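Local coordinates for mandelate racemase / muconate lactonizing enzyme family protein (PDB 4DXK), which probably acts as a metal-dependent lyase or racemase on an acid substrate, as in the mandelate racemase subgroup of the enolase superfamily, its physiological substrate being unassigned, at residues A[198-203]-A[213-218]. Numbering follows the deposited sequence. Where two conformers were deposited one is given.
Sequences EPFEKI and IMVEFH. With NA (sodium ion), chain C; PO4 (phosphate ion), chain B.
Phe200 and Ile203 of helix 190-207 meet Ile213 and Val215 of strand 212-216 through apolar side chains alone. The Val215 methyl CG2 arrives at the ring edge of Phe200, near the ring plane, and sits almost evenly between CE1 (3.6 Å) and CZ (3.7 Å). Ile213 approaches the same ring obliquely, with CG2 3.8 Å from Phe200 CE1. Its other branch goes to the next turn: CG1 is anti to the carbonyl carbon (chi1 -53°) and the chain then extends, carrying CD1 tip to tip against Ile203 CG2 at 3.7 Å. One isoleucine thus bridges two helix residues, dividing its branches between them. All four side chains are buried; strand 170-173 adds Ile173 against Phe200 and Met171 against Ile203. Axes 11.1 Å apart and 169° between their N-to-C directions describe a helix running back antiparallel to the strand.

Polar and metal contacts gather at the strand's far end. Glu216 OE2 coordinates the sodium ion at 2.2 Å. Its OE1 accepts a hydrogen bond from a sodium-bound water and another from His218 N, the latter on its anti side, 31° out of the carboxylate plane. These bonds probably fix the carboxylate's rotation. With CG anti to the backbone N, Glu216 CG lies over the centre of one His218 ring face; the bend at chi2 then turns the carboxylate. His218 NE2 makes a weak hydrogen bond to phosphate O4 (3.3 Å), and ND1 bonds Asp177. Glu242 and Glu268 complete the carboxylate ligands of the metal, and Lys172 and His318 also hold the phosphate.

Helix packed outside, metal ligand at the strand's C-terminal end: this is the alpha/beta-barrel architecture of the enolase superfamily, with three acidic metal ligands at the C-terminal ends of successive barrel strands.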
loop_
_atom_site.group_PDB
_atom_site.type_symbol
_atom_site.label_atom_id
_atom_site.label_comp_id
_atom_site.label_asym_id
_atom_site.label_seq_id
_atom_site.Cartn_x
_atom_site.Cartn_y
_atom_site.Cartn_z
ATOM N N GLU A 198 3.374 -19.115 35.048
ATOM C CA GLU A 198 4.163 -19.934 35.965
ATOM C C GLU A 198 4.791 -21.213 35.378
ATOM O O GLU A 198 5.929 -21.529 35.710
ATOM C CB GLU A 198 3.372 -20.210 37.244
ATOM C CG GLU A 198 3.125 -18.938 38.055
ATOM C CD GLU A 198 2.600 -19.206 39.451
ATOM O OE1 GLU A 198 1.733 -20.090 39.603
ATOM O OE2 GLU A 198 3.057 -18.526 40.393
ATOM N N PRO A 199 4.078 -21.939 34.492
ATOM C CA PRO A 199 4.755 -23.098 33.895
ATOM C C PRO A 199 6.020 -22.722 33.120
ATOM O O PRO A 199 6.972 -23.499 33.107
ATOM C CB PRO A 199 3.704 -23.660 32.935
ATOM C CG PRO A 199 2.402 -23.245 33.524
ATOM C CD PRO A 199 2.643 -21.905 34.148
ATOM N N PHE A 200 6.015 -21.565 32.462
ATOM C CA PHE A 200 7.197 -21.120 31.733
ATOM C C PHE A 200 8.357 -20.867 32.699
ATOM O O PHE A 200 9.499 -21.255 32.429
ATOM C CB PHE A 200 6.877 -19.868 30.918
ATOM C CG PHE A 200 5.808 -20.086 29.885
ATOM C CD1 PHE A 200 6.133 -20.531 28.614
ATOM C CD2 PHE A 200 4.473 -19.868 30.197
ATOM C CE1 PHE A 200 5.143 -20.747 27.665
ATOM C CE2 PHE A 200 3.483 -20.083 29.255
ATOM C CZ PHE A 200 3.815 -20.521 27.991
ATOM N N GLU A 201 8.060 -20.210 33.817
ATOM C CA GLU A 201 9.057 -19.955 34.852
ATOM C C GLU A 201 9.643 -21.262 35.358
ATOM O O GLU A 201 10.860 -21.404 35.497
ATOM C CB GLU A 201 8.418 -19.205 36.019
ATOM C CG GLU A 201 7.991 -17.794 35.687
ATOM C CD GLU A 201 6.877 -17.295 36.584
ATOM O OE1 GLU A 201 6.838 -17.686 37.772
ATOM O OE2 GLU A 201 6.040 -16.511 36.093
ATOM N N LYS A 202 8.765 -22.220 35.634
ATOM C CA LYS A 202 9.188 -23.502 36.189
ATOM C C LYS A 202 10.049 -24.294 35.198
ATOM O O LYS A 202 11.061 -24.882 35.578
ATOM C CB LYS A 202 7.979 -24.322 36.662
ATOM C CG LYS A 202 7.157 -23.641 37.762
ATOM C CD LYS A 202 6.127 -24.581 38.386
ATOM C CE LYS A 202 4.837 -23.842 38.743
ATOM N NZ LYS A 202 5.080 -22.682 39.643
ATOM N N ILE A 203 9.672 -24.289 33.923
ATOM C CA ILE A 203 10.470 -24.980 32.913
ATOM C C ILE A 203 11.853 -24.350 32.778
ATOM O O ILE A 203 12.862 -25.055 32.768
ATOM C CB ILE A 203 9.772 -24.984 31.536
ATOM C CG1 ILE A 203 8.505 -25.838 31.590
ATOM C CG2 ILE A 203 10.716 -25.511 30.459
ATOM C CD1 ILE A 203 7.551 -25.607 30.424
ATOM N N ILE A 213 10.165 -24.088 23.880
ATOM C CA ILE A 213 8.813 -24.132 24.414
ATOM C C ILE A 213 7.854 -23.541 23.395
ATOM O O ILE A 213 7.885 -22.334 23.111
ATOM C CB ILE A 213 8.660 -23.352 25.741
ATOM C CG1 ILE A 213 9.707 -23.795 26.767
ATOM C CG2 ILE A 213 7.252 -23.534 26.295
ATOM C CD1 ILE A 213 9.710 -22.948 28.036
ATOM N N MET A 214 7.008 -24.403 22.842
ATOM C CA MET A 214 5.946 -23.988 21.938
ATOM C C MET A 214 4.705 -23.666 22.752
ATOM O O MET A 214 4.417 -24.348 23.740
ATOM C CB MET A 214 5.628 -25.116 20.968
ATOM C CG MET A 214 6.765 -25.429 20.023
ATOM S SD MET A 214 6.894 -27.189 19.740
ATOM C CE MET A 214 8.298 -27.231 18.626
ATOM N N VAL A 215 3.969 -22.632 22.349
ATOM C CA VAL A 215 2.746 -22.275 23.045
ATOM C C VAL A 215 1.576 -22.466 22.109
ATOM O O VAL A 215 1.549 -21.920 20.997
ATOM C CB VAL A 215 2.772 -20.833 23.526
ATOM C CG1 VAL A 215 1.573 -20.578 24.427
ATOM C CG2 VAL A 215 4.070 -20.543 24.266
ATOM N N GLU A 216 0.622 -23.253 22.569
ATOM C CA GLU A 216 -0.614 -23.510 21.864
ATOM C C GLU A 216 -1.715 -22.659 22.487
ATOM O O GLU A 216 -1.843 -22.638 23.712
ATOM C CB GLU A 216 -0.962 -24.982 22.065
ATOM C CG GLU A 216 -2.359 -25.320 21.705
ATOM C CD GLU A 216 -2.516 -25.343 20.224
ATOM O OE1 GLU A 216 -2.918 -24.311 19.644
ATOM O OE2 GLU A 216 -2.187 -26.394 19.642
ATOM N N PHE A 217 -2.509 -21.977 21.663
ATOM C CA PHE A 217 -3.640 -21.181 22.149
ATOM C C PHE A 217 -5.002 -21.686 21.691
ATOM O O PHE A 217 -6.032 -21.170 22.123
ATOM C CB PHE A 217 -3.492 -19.720 21.722
ATOM C CG PHE A 217 -2.321 -19.021 22.344
ATOM C CD1 PHE A 217 -2.387 -18.571 23.658
ATOM C CD2 PHE A 217 -1.146 -18.815 21.625
ATOM C CE1 PHE A 217 -1.318 -17.909 24.232
ATOM C CE2 PHE A 217 -0.070 -18.158 22.204
ATOM C CZ PHE A 217 -0.162 -17.698 23.507
ATOM N N HIS A 218 -5.000 -22.656 20.783
ATOM C CA HIS A 218 -6.233 -23.281 20.298
ATOM C C HIS A 218 -7.261 -22.284 19.760
ATOM O O HIS A 218 -8.463 -22.527 19.834
ATOM C CB HIS A 218 -6.859 -24.143 21.397
ATOM C CG HIS A 218 -6.090 -25.394 21.687
ATOM N ND1 HIS A 218 -5.725 -25.765 22.963
ATOM C CD2 HIS A 218 -5.621 -26.359 20.863
ATOM C CE1 HIS A 218 -5.074 -26.916 22.915
ATOM N NE2 HIS A 218 -4.996 -27.296 21.652
HETATM NA NA NA C . -2.570 -27.228 17.683
HETATM P P PO4 B . -2.058 -29.897 19.372
HETATM O O1 PO4 B . -1.606 -28.969 18.254
HETATM O O2 PO4 B . -3.287 -30.664 18.945
HETATM O O3 PO4 B . -1.009 -30.907 19.746
HETATM O O4 PO4 B . -2.394 -29.070 20.598
HETATM O O HOH W 1 -3.947 -25.362 17.494
HETATM O O HOH W 2 -4.442 -28.369 18.549
#